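Side-chain contacts in UDP-glucose:anthocyanidin 3-O-glucosyltransferase (PDB 4REL), which belongs to the plant UDP-glycosyltransferase family and folds into two Rossmann-like domains of the GT-B type facing each other across a cleft: residues H6-P11 with K95-A100; E351-G356 with W379-I384; M359-F364 with I370-I375. All coordinates share one frame; numbering follows the deposited sequence.

The three contacts sample both Rossmann-like domains. Interaction 1 packs a helix on strand 6-10, first in the chain and inside the seven-stranded parallel sheet of the N-terminal domain, whereas interactions 2 and 3 belong to the six-stranded sheet of the C-terminal domain. Centres of interactions 1 and 2 lie about 37 Å apart, and those of 1 and 3 about 36 Å. Interactions 2 and 3 are neighbours, about 9 Å between centres, joined by a probable hydrogen bond of 2.8 Å between Val383 O and Cys361 N. The bound 3,5,7-trihydroxy-2-(4-hydroxyphenyl)-4H-chromen-4-one is about 11 Å from the side chain of Pro363 in interaction 3 and about 14 Å from that of Trp379 in interaction 2.

Interaction 1 of 3, residues H6-P11 with K95-A100; sequences HVAIFP and KGIELA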
loop_
_atom_site.group_PDB
_atom_site.type_symbol
_atom_site.label_atom_id
_atom_site.label_comp_id
_atom_site.label_asym_id
_atom_site.label_seq_id
_atom_site.Cartn_x
_atom_site.Cartn_y
_atom_site.Cartn_z
ATOM N N HIS A 6 -12.098 22.496 -10.262
ATOM C CA HIS A 6 -10.843 22.626 -9.532
ATOM C C HIS A 6 -10.813 21.642 -8.377
ATOM O O HIS A 6 -11.514 21.818 -7.377
ATOM C CB HIS A 6 -10.673 24.062 -9.026
ATOM C CG HIS A 6 -9.423 24.288 -8.219
ATOM N ND1 HIS A 6 -9.242 25.405 -7.435
ATOM C CD2 HIS A 6 -8.289 23.557 -8.111
ATOM C CE1 HIS A 6 -8.054 25.338 -6.846
ATOM N NE2 HIS A 6 -7.460 24.229 -7.240
ATOM N N VAL A 7 -9.978 20.618 -8.516
ATOM C CA VAL A 7 -9.896 19.553 -7.531
ATOM C C VAL A 7 -8.683 19.804 -6.636
ATOM O O VAL A 7 -7.565 20.012 -7.125
ATOM C CB VAL A 7 -9.745 18.189 -8.230
ATOM C CG1 VAL A 7 -9.702 17.059 -7.213
ATOM C CG2 VAL A 7 -10.893 17.982 -9.200
ATOM N N ALA A 8 -8.902 19.813 -5.324
ATOM C CA ALA A 8 -7.789 19.902 -4.390
ATOM C C ALA A 8 -7.524 18.504 -3.890
ATOM O O ALA A 8 -8.466 17.764 -3.600
ATOM C CB ALA A 8 -8.126 20.822 -3.233
ATOM N N ILE A 9 -6.243 18.144 -3.782
ATOM C CA ILE A 9 -5.860 16.793 -3.409
ATOM C C ILE A 9 -4.952 16.817 -2.195
ATOM O O ILE A 9 -3.952 17.546 -2.178
ATOM C CB ILE A 9 -5.142 16.076 -4.573
ATOM C CG1 ILE A 9 -6.066 15.998 -5.801
ATOM C CG2 ILE A 9 -4.721 14.665 -4.155
ATOM C CD1 ILE A 9 -5.719 17.003 -6.888
ATOM N N PHE A 10 -5.314 16.028 -1.182
ATOM C CA PHE A 10 -4.511 15.903 0.045
ATOM C C PHE A 10 -4.000 14.483 0.231
ATOM O O PHE A 10 -4.736 13.630 0.725
ATOM C CB PHE A 10 -5.339 16.282 1.289
ATOM C CG PHE A 10 -5.834 17.713 1.290
ATOM C CD1 PHE A 10 -5.009 18.751 1.711
ATOM C CD2 PHE A 10 -7.133 18.008 0.890
ATOM C CE1 PHE A 10 -5.464 20.068 1.715
ATOM C CE2 PHE A 10 -7.604 19.317 0.893
ATOM C CZ PHE A 10 -6.763 20.353 1.312
ATOM N N PRO A 11 -2.736 14.224 -0.140
ATOM C CA PRO A 11 -2.164 12.927 0.235
ATOM C C PRO A 11 -1.965 12.836 1.735
ATOM O O PRO A 11 -1.865 13.863 2.407
ATOM C CB PRO A 11 -0.784 12.954 -0.427
ATOM C CG PRO A 11 -0.439 14.435 -0.489
ATOM C CD PRO A 11 -1.757 15.081 -0.832
ATOM N N LYS A 95 -4.769 26.278 4.507
ATOM C CA LYS A 95 -3.706 27.127 3.978
ATOM C C LYS A 95 -3.367 26.622 2.566
ATOM O O LYS A 95 -3.123 27.406 1.654
ATOM C CB LYS A 95 -2.473 27.125 4.895
ATOM C CG LYS A 95 -1.543 28.312 4.694
ATOM C CD LYS A 95 -0.494 28.058 3.620
ATOM C CE LYS A 95 0.503 26.991 4.048
ATOM N NZ LYS A 95 1.785 27.067 3.293
ATOM N N GLY A 96 -3.372 25.306 2.387
ATOM C CA GLY A 96 -3.197 24.720 1.067
ATOM C C GLY A 96 -4.285 25.146 0.101
ATOM O O GLY A 96 -4.010 25.451 -1.066
ATOM N N ILE A 97 -5.533 25.142 0.573
ATOM C CA ILE A 97 -6.654 25.558 -0.275
ATOM C C ILE A 97 -6.433 27.002 -0.717
ATOM O O ILE A 97 -6.625 27.347 -1.897
ATOM C CB ILE A 97 -7.997 25.449 0.467
ATOM C CG1 ILE A 97 -8.293 23.981 0.869
ATOM C CG2 ILE A 97 -9.134 26.070 -0.378
ATOM C CD1 ILE A 97 -8.586 23.060 -0.295
ATOM N N GLU A 98 -6.009 27.840 0.226
ATOM C CA GLU A 98 -5.787 29.261 -0.072
ATOM C C GLU A 98 -4.767 29.425 -1.191
ATOM O O GLU A 98 -5.025 30.121 -2.170
ATOM C CB GLU A 98 -5.336 30.033 1.180
ATOM C CG GLU A 98 -4.934 31.458 0.867
ATOM C CD GLU A 98 -4.004 32.053 1.913
ATOM O OE1 GLU A 98 -4.043 31.645 3.103
ATOM O OE2 GLU A 98 -3.209 32.925 1.527
ATOM N N LEU A 99 -3.612 28.777 -1.055
ATOM C CA LEU A 99 -2.586 28.838 -2.100
ATOM C C LEU A 99 -3.114 28.379 -3.461
ATOM O O LEU A 99 -2.813 28.979 -4.493
ATOM C CB LEU A 99 -1.380 27.983 -1.695
ATOM C CG LEU A 99 -0.672 28.451 -0.432
ATOM C CD1 LEU A 99 0.414 27.452 -0.058
ATOM C CD2 LEU A 99 -0.078 29.835 -0.639
ATOM N N ALA A 100 -3.906 27.308 -3.464
ATOM C CA ALA A 100 -4.462 26.760 -4.706
ATOM C C ALA A 100 -5.470 27.714 -5.347
ATOM O O ALA A 100 -5.477 27.934 -6.570
ATOM C CB ALA A 100 -5.089 25.403 -4.445
#
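Ile97 of helix 89-104 reaches across to Ala8 and Phe10 on strand 6-10 with one of its two branches. From CB, CG1 stands anti to the carbonyl carbon (chi1 -62°) and carries the chain to the strand. CG1 comes in the plane of the Phe10 ring, at its edge, 4.0 Å from CZ. The terminal CD1 goes deepest: it lies 3.6 Å from Phe10 CZ, near the ring plane, and 3.7 Å from Ala8 CB, so one methyl touches both Ala8, which points at the helix, and the ring that Phe10 swings in from two residues on. The Ile97 and Phe10 side chains cross at about a right angle.

One helical turn on, Ala100 CB meets the imidazole of His6 at its edge, in plane, 3.8 Å from CE1. That ring is kept from rotating by hydrogen bonds elsewhere, NE2 with Ser38 OG and ND1 with Gln106 O. Helix 89-104 packs here on a strand inside the seven-stranded parallel sheet of the N-terminal Rossmann-like domain, the axes at closest 9.7 Å apart at 145°. The contact is thus apolar packing, apart from His6 CE1 lying obliquely by Ala100 O at 3.7 Å, and the ring nitrogens of His6 are satisfied by neighbours beyond the two segments.

Interaction 2 of 3, residues E351-G356 with W379-I384; sequences ESVSNG and WEVGVI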
loop_
_atom_site.group_PDB
_atom_site.type_symbol
_atom_site.label_atom_id
_atom_site.label_comp_id
_atom_site.label_asym_id
_atom_site.label_seq_id
_atom_site.Cartn_x
_atom_site.Cartn_y
_atom_site.Cartn_z
ATOM N N GLU A 351 1.858 -5.543 -6.821
ATOM C CA GLU A 351 2.826 -5.864 -7.860
ATOM C C GLU A 351 3.032 -7.371 -7.941
ATOM O O GLU A 351 3.182 -7.930 -9.027
ATOM C CB GLU A 351 4.167 -5.152 -7.606
ATOM C CG GLU A 351 4.123 -3.649 -7.892
ATOM C CD GLU A 351 5.436 -2.934 -7.608
ATOM O OE1 GLU A 351 6.367 -3.554 -7.058
ATOM O OE2 GLU A 351 5.534 -1.734 -7.929
ATOM N N SER A 352 3.040 -8.031 -6.793
ATOM C CA SER A 352 3.264 -9.475 -6.804
ATOM C C SER A 352 2.108 -10.216 -7.478
ATOM O O SER A 352 2.324 -11.065 -8.352
ATOM C CB SER A 352 3.479 -9.990 -5.387
ATOM O OG SER A 352 4.246 -11.184 -5.400
ATOM N N VAL A 353 0.877 -9.898 -7.092
ATOM C CA VAL A 353 -0.252 -10.652 -7.637
ATOM C C VAL A 353 -0.488 -10.328 -9.107
ATOM O O VAL A 353 -0.929 -11.185 -9.870
ATOM C CB VAL A 353 -1.560 -10.484 -6.820
ATOM C CG1 VAL A 353 -1.366 -10.978 -5.381
ATOM C CG2 VAL A 353 -2.040 -9.041 -6.840
ATOM N N SER A 354 -0.178 -9.105 -9.518
ATOM C CA SER A 354 -0.395 -8.744 -10.914
ATOM C C SER A 354 0.628 -9.424 -11.821
ATOM O O SER A 354 0.430 -9.519 -13.028
ATOM C CB SER A 354 -0.398 -7.222 -11.112
ATOM O OG SER A 354 0.840 -6.658 -10.739
ATOM N N ASN A 355 1.711 -9.927 -11.229
ATOM C CA ASN A 355 2.751 -10.605 -11.994
ATOM C C ASN A 355 2.797 -12.123 -11.814
ATOM O O ASN A 355 3.678 -12.789 -12.363
ATOM C CB ASN A 355 4.120 -9.997 -11.675
ATOM C CG ASN A 355 4.314 -8.649 -12.325
ATOM O OD1 ASN A 355 4.396 -8.549 -13.550
ATOM N ND2 ASN A 355 4.394 -7.599 -11.513
ATOM N N GLY A 356 1.855 -12.669 -11.050
ATOM C CA GLY A 356 1.784 -14.106 -10.821
ATOM C C GLY A 356 2.890 -14.655 -9.927
ATOM O O GLY A 356 3.269 -15.819 -10.039
ATOM N N TRP A 379 -6.978 -15.882 -1.314
ATOM C CA TRP A 379 -6.400 -16.081 -2.647
ATOM C C TRP A 379 -5.632 -17.391 -2.759
ATOM O O TRP A 379 -5.541 -17.970 -3.849
ATOM C CB TRP A 379 -5.441 -14.946 -2.986
ATOM C CG TRP A 379 -6.057 -13.585 -2.997
ATOM C CD1 TRP A 379 -7.374 -13.271 -3.183
ATOM C CD2 TRP A 379 -5.373 -12.346 -2.800
ATOM N NE1 TRP A 379 -7.543 -11.905 -3.131
ATOM C CE2 TRP A 379 -6.330 -11.316 -2.887
ATOM C CE3 TRP A 379 -4.036 -12.005 -2.569
ATOM C CZ2 TRP A 379 -5.993 -9.971 -2.744
ATOM C CZ3 TRP A 379 -3.704 -10.677 -2.423
ATOM C CH2 TRP A 379 -4.678 -9.672 -2.508
ATOM N N GLU A 380 -5.078 -17.845 -1.633
ATOM C CA GLU A 380 -4.176 -19.000 -1.592
ATOM C C GLU A 380 -3.022 -18.896 -2.599
ATOM O O GLU A 380 -2.755 -19.841 -3.352
ATOM C CB GLU A 380 -4.953 -20.312 -1.761
ATOM C CG GLU A 380 -6.036 -20.489 -0.695
ATOM C CD GLU A 380 -6.732 -21.833 -0.752
ATOM O OE1 GLU A 380 -7.932 -21.858 -1.081
ATOM O OE2 GLU A 380 -6.086 -22.856 -0.459
ATOM N N VAL A 381 -2.323 -17.761 -2.578
ATOM C CA VAL A 381 -1.207 -17.521 -3.497
ATOM C C VAL A 381 0.083 -17.362 -2.711
ATOM O O VAL A 381 1.059 -16.794 -3.195
ATOM C CB VAL A 381 -1.422 -16.287 -4.405
ATOM C CG1 VAL A 381 -2.546 -16.538 -5.406
ATOM C CG2 VAL A 381 -1.693 -15.007 -3.591
ATOM N N GLY A 382 0.081 -17.876 -1.491
ATOM C CA GLY A 382 1.266 -17.787 -0.661
ATOM C C GLY A 382 1.052 -18.368 0.715
ATOM O O GLY A 382 -0.018 -18.918 1.004
ATOM N N VAL A 383 2.077 -18.251 1.558
ATOM C CA VAL A 383 2.010 -18.731 2.941
ATOM C C VAL A 383 2.541 -17.659 3.879
ATOM O O VAL A 383 3.384 -16.837 3.502
ATOM C CB VAL A 383 2.805 -20.044 3.166
ATOM C CG1 VAL A 383 2.171 -21.202 2.401
ATOM C CG2 VAL A 383 4.259 -19.874 2.769
ATOM N N ILE A 384 2.021 -17.646 5.095
ATOM C CA ILE A 384 2.651 -16.863 6.141
ATOM C C ILE A 384 3.814 -17.722 6.616
ATOM O O ILE A 384 3.651 -18.935 6.792
ATOM C CB ILE A 384 1.673 -16.579 7.289
ATOM C CG1 ILE A 384 0.537 -15.679 6.780
ATOM C CG2 ILE A 384 2.418 -15.969 8.479
ATOM C CD1 ILE A 384 -0.646 -15.530 7.756
#
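Trp379 brings the six-membered part of its indole to Val353, near the end of helix 346-354. Its CZ3 is 3.8 Å from Val353 CG1, and CE3 lies 4.0 Å from the same methyl, which approaches the ring obliquely. The two side chains cross at about a right angle. Val353 offers CG1 because that branch stands anti to its carbonyl carbon (chi1 -61°). At the far side of the indole, NE1 is hydrogen-bonded to Leu217 O, which helps to hold the turn of the ring; Leu217 also touches Val353.

Glu380 then leaves the helical path with a positive phi, ending helix 368-378, and its carboxylate forms a salt bridge with Lys410. This turn swings the chain back, and Val381 again faces the helix: its CG2 stands 4.4 Å from Val353 CG1, a looser touch than that of the tryptophan. Val418 of helix 409-425 packs on both valines. From Gly382 to Ile384 the chain becomes an edge strand of the sheet and draws away from Val353.

On the partner side the helix finishes in a Schellman motif with Gly356 at positive phi. Asn355 folds its amide back onto the last turn, ND2 donating to Glu351 O over 2.8 Å. Segment 351-356 belongs to the signature sequence of plant glycosyltransferases, the PSPG box, and the arrangement is that of a Rossmann-like GT-B domain, in which the helix before strand 359-361 packs on the turn leading from helix 368-378 into strand 382-384.

Interaction 3 of 3, residues M359-F364 with I370-I375; sequences MICRPF and IAARVI
Ala372 fits its single methyl into the shallow hollow between Cys361 and Pro363. Its CB lies 3.7 Å from Pro363 CG and 3.9 Å from Cys361 CB, and the other ring carbons of the proline, CD and CB, stand slightly farther off. A side chain this small lets helix and strand come close, with the two CA atoms of Cys361 and Ala372 only 5.8 Å apart.

The large bump is Ile375, one turn later, which pushes between Met359 and Cys361. Its CG2 rests 3.8 Å from Cys361 SG, while CD1 reaches the end of the methionine, 3.6 Å from Met359 CE and alongside SD. The methionine curls to receive it: the bend at chi3 (-79°) brings CE onto the CG1-CD1 branch; the two side chains cross at about a right angle. Here the CA atoms are spaced more widely, 7.7 Å for Met359 and Ile375. Val349 and Val353 of helix 346-354 continue the apolar packing, the former on Ile375 and the latter on Met359.

Arg362 turns away from the helix. Its NH1 donates to Pro363 O over 2.7 Å, with the acceptor in the guanidinium plane, while Phe364 CE1 sits above one face of that group and Glu281 forms a salt bridge with NH2.

Helix and strand axes pass 9.2 Å apart at 137°. This is the first half of a beta-alpha-beta crossover, strand 359-361, helix 368-378, strand 382-384, as expected in a Rossmann-like domain; the loop between strand and helix carries Phe365, Gly366 and Asp367, which line the pocket of the bound 3,5,7-trihydroxy-2-(4-hydroxyphenyl)-4H-chromen-4-one.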
loop_
_atom_site.group_PDB
_atom_site.type_symbol
_atom_site.label_atom_id
_atom_site.label_comp_id
_atom_site.label_asym_id
_atom_site.label_seq_id
_atom_site.Cartn_x
_atom_site.Cartn_y
_atom_site.Cartn_z
ATOM N N MET A 359 3.824 -15.732 -2.722
ATOM C CA MET A 359 4.499 -15.004 -1.646
ATOM C C MET A 359 4.756 -15.820 -0.388
ATOM O O MET A 359 4.021 -16.743 -0.078
ATOM C CB MET A 359 3.691 -13.757 -1.283
ATOM C CG MET A 359 3.820 -12.639 -2.305
ATOM S SD MET A 359 2.569 -11.357 -2.134
ATOM C CE MET A 359 1.160 -12.157 -2.913
ATOM N N ILE A 360 5.829 -15.465 0.320
ATOM C CA ILE A 360 6.058 -15.912 1.690
ATOM C C ILE A 360 5.984 -14.651 2.524
ATOM O O ILE A 360 6.701 -13.681 2.251
ATOM C CB ILE A 360 7.449 -16.536 1.867
ATOM C CG1 ILE A 360 7.554 -17.836 1.074
ATOM C CG2 ILE A 360 7.744 -16.796 3.355
ATOM C CD1 ILE A 360 8.982 -18.344 0.910
ATOM N N CYS A 361 5.113 -14.657 3.529
ATOM C CA CYS A 361 4.694 -13.427 4.196
ATOM C C CYS A 361 5.161 -13.368 5.636
ATOM O O CYS A 361 5.006 -14.327 6.383
ATOM C CB CYS A 361 3.168 -13.338 4.210
ATOM S SG CYS A 361 2.398 -13.394 2.570
ATOM N N ARG A 362 5.727 -12.231 6.019
ATOM C CA ARG A 362 6.000 -11.952 7.422
ATOM C C ARG A 362 5.495 -10.544 7.698
ATOM O O ARG A 362 6.249 -9.578 7.590
ATOM C CB ARG A 362 7.504 -12.057 7.710
ATOM C CG ARG A 362 7.879 -12.323 9.180
ATOM C CD ARG A 362 7.376 -11.211 10.096
ATOM N NE ARG A 362 8.098 -11.079 11.357
ATOM C CZ ARG A 362 7.633 -10.400 12.402
ATOM N NH1 ARG A 362 6.448 -9.801 12.333
ATOM N NH2 ARG A 362 8.354 -10.314 13.513
ATOM N N PRO A 363 4.217 -10.422 8.078
ATOM C CA PRO A 363 3.659 -9.086 8.328
ATOM C C PRO A 363 4.239 -8.478 9.609
ATOM O O PRO A 363 4.407 -9.193 10.605
ATOM C CB PRO A 363 2.150 -9.352 8.462
ATOM C CG PRO A 363 2.034 -10.804 8.851
ATOM C CD PRO A 363 3.244 -11.509 8.292
ATOM N N PHE A 364 4.541 -7.182 9.580
ATOM C CA PHE A 364 5.199 -6.530 10.704
ATOM C C PHE A 364 4.323 -5.484 11.381
ATOM O O PHE A 364 4.402 -5.292 12.590
ATOM C CB PHE A 364 6.498 -5.847 10.243
ATOM C CG PHE A 364 7.659 -6.798 10.033
ATOM C CD1 PHE A 364 8.396 -7.265 11.112
ATOM C CD2 PHE A 364 8.021 -7.205 8.756
ATOM C CE1 PHE A 364 9.469 -8.132 10.924
ATOM C CE2 PHE A 364 9.091 -8.074 8.561
ATOM C CZ PHE A 364 9.810 -8.537 9.648
ATOM N N ILE A 370 -3.542 -8.383 7.713
ATOM C CA ILE A 370 -4.738 -8.647 6.933
ATOM C C ILE A 370 -4.338 -9.143 5.550
ATOM O O ILE A 370 -4.895 -10.121 5.044
ATOM C CB ILE A 370 -5.626 -7.388 6.788
ATOM C CG1 ILE A 370 -5.988 -6.808 8.163
ATOM C CG2 ILE A 370 -6.866 -7.720 5.978
ATOM C CD1 ILE A 370 -6.747 -7.773 9.083
ATOM N N ALA A 371 -3.374 -8.457 4.936
ATOM C CA ALA A 371 -2.880 -8.842 3.625
ATOM C C ALA A 371 -2.323 -10.258 3.637
ATOM O O ALA A 371 -2.611 -11.051 2.729
ATOM C CB ALA A 371 -1.828 -7.848 3.131
ATOM N N ALA A 372 -1.534 -10.576 4.665
ATOM C CA ALA A 372 -0.915 -11.888 4.764
ATOM C C ALA A 372 -1.995 -12.968 4.842
ATOM O O ALA A 372 -1.889 -14.011 4.192
ATOM C CB ALA A 372 0.019 -11.961 5.980
ATOM N N ARG A 373 -3.028 -12.723 5.639
ATOM C CA ARG A 373 -4.128 -13.682 5.769
ATOM C C ARG A 373 -4.886 -13.860 4.450
ATOM O O ARG A 373 -5.252 -14.981 4.087
ATOM C CB ARG A 373 -5.103 -13.262 6.879
ATOM C CG ARG A 373 -6.289 -14.236 7.078
ATOM C CD ARG A 373 -5.814 -15.596 7.606
ATOM N NE ARG A 373 -5.044 -15.411 8.829
ATOM C CZ ARG A 373 -4.189 -16.296 9.328
ATOM N NH1 ARG A 373 -3.995 -17.464 8.723
ATOM N NH2 ARG A 373 -3.526 -16.012 10.437
ATOM N N VAL A 374 -5.156 -12.757 3.751
ATOM C CA VAL A 374 -5.851 -12.838 2.467
ATOM C C VAL A 374 -5.007 -13.658 1.491
ATOM O O VAL A 374 -5.503 -14.555 0.798
ATOM C CB VAL A 374 -6.163 -11.436 1.890
ATOM C CG1 VAL A 374 -6.692 -11.541 0.462
ATOM C CG2 VAL A 374 -7.172 -10.707 2.772
ATOM N N ILE A 375 -3.712 -13.376 1.479
ATOM C CA ILE A 375 -2.796 -14.082 0.589
ATOM C C ILE A 375 -2.808 -15.595 0.851
ATOM O O ILE A 375 -2.915 -16.402 -0.072
ATOM C CB ILE A 375 -1.364 -13.516 0.725
ATOM C CG1 ILE A 375 -1.264 -12.188 -0.029
ATOM C CG2 ILE A 375 -0.346 -14.502 0.176
ATOM C CD1 ILE A 375 -0.074 -11.320 0.387
#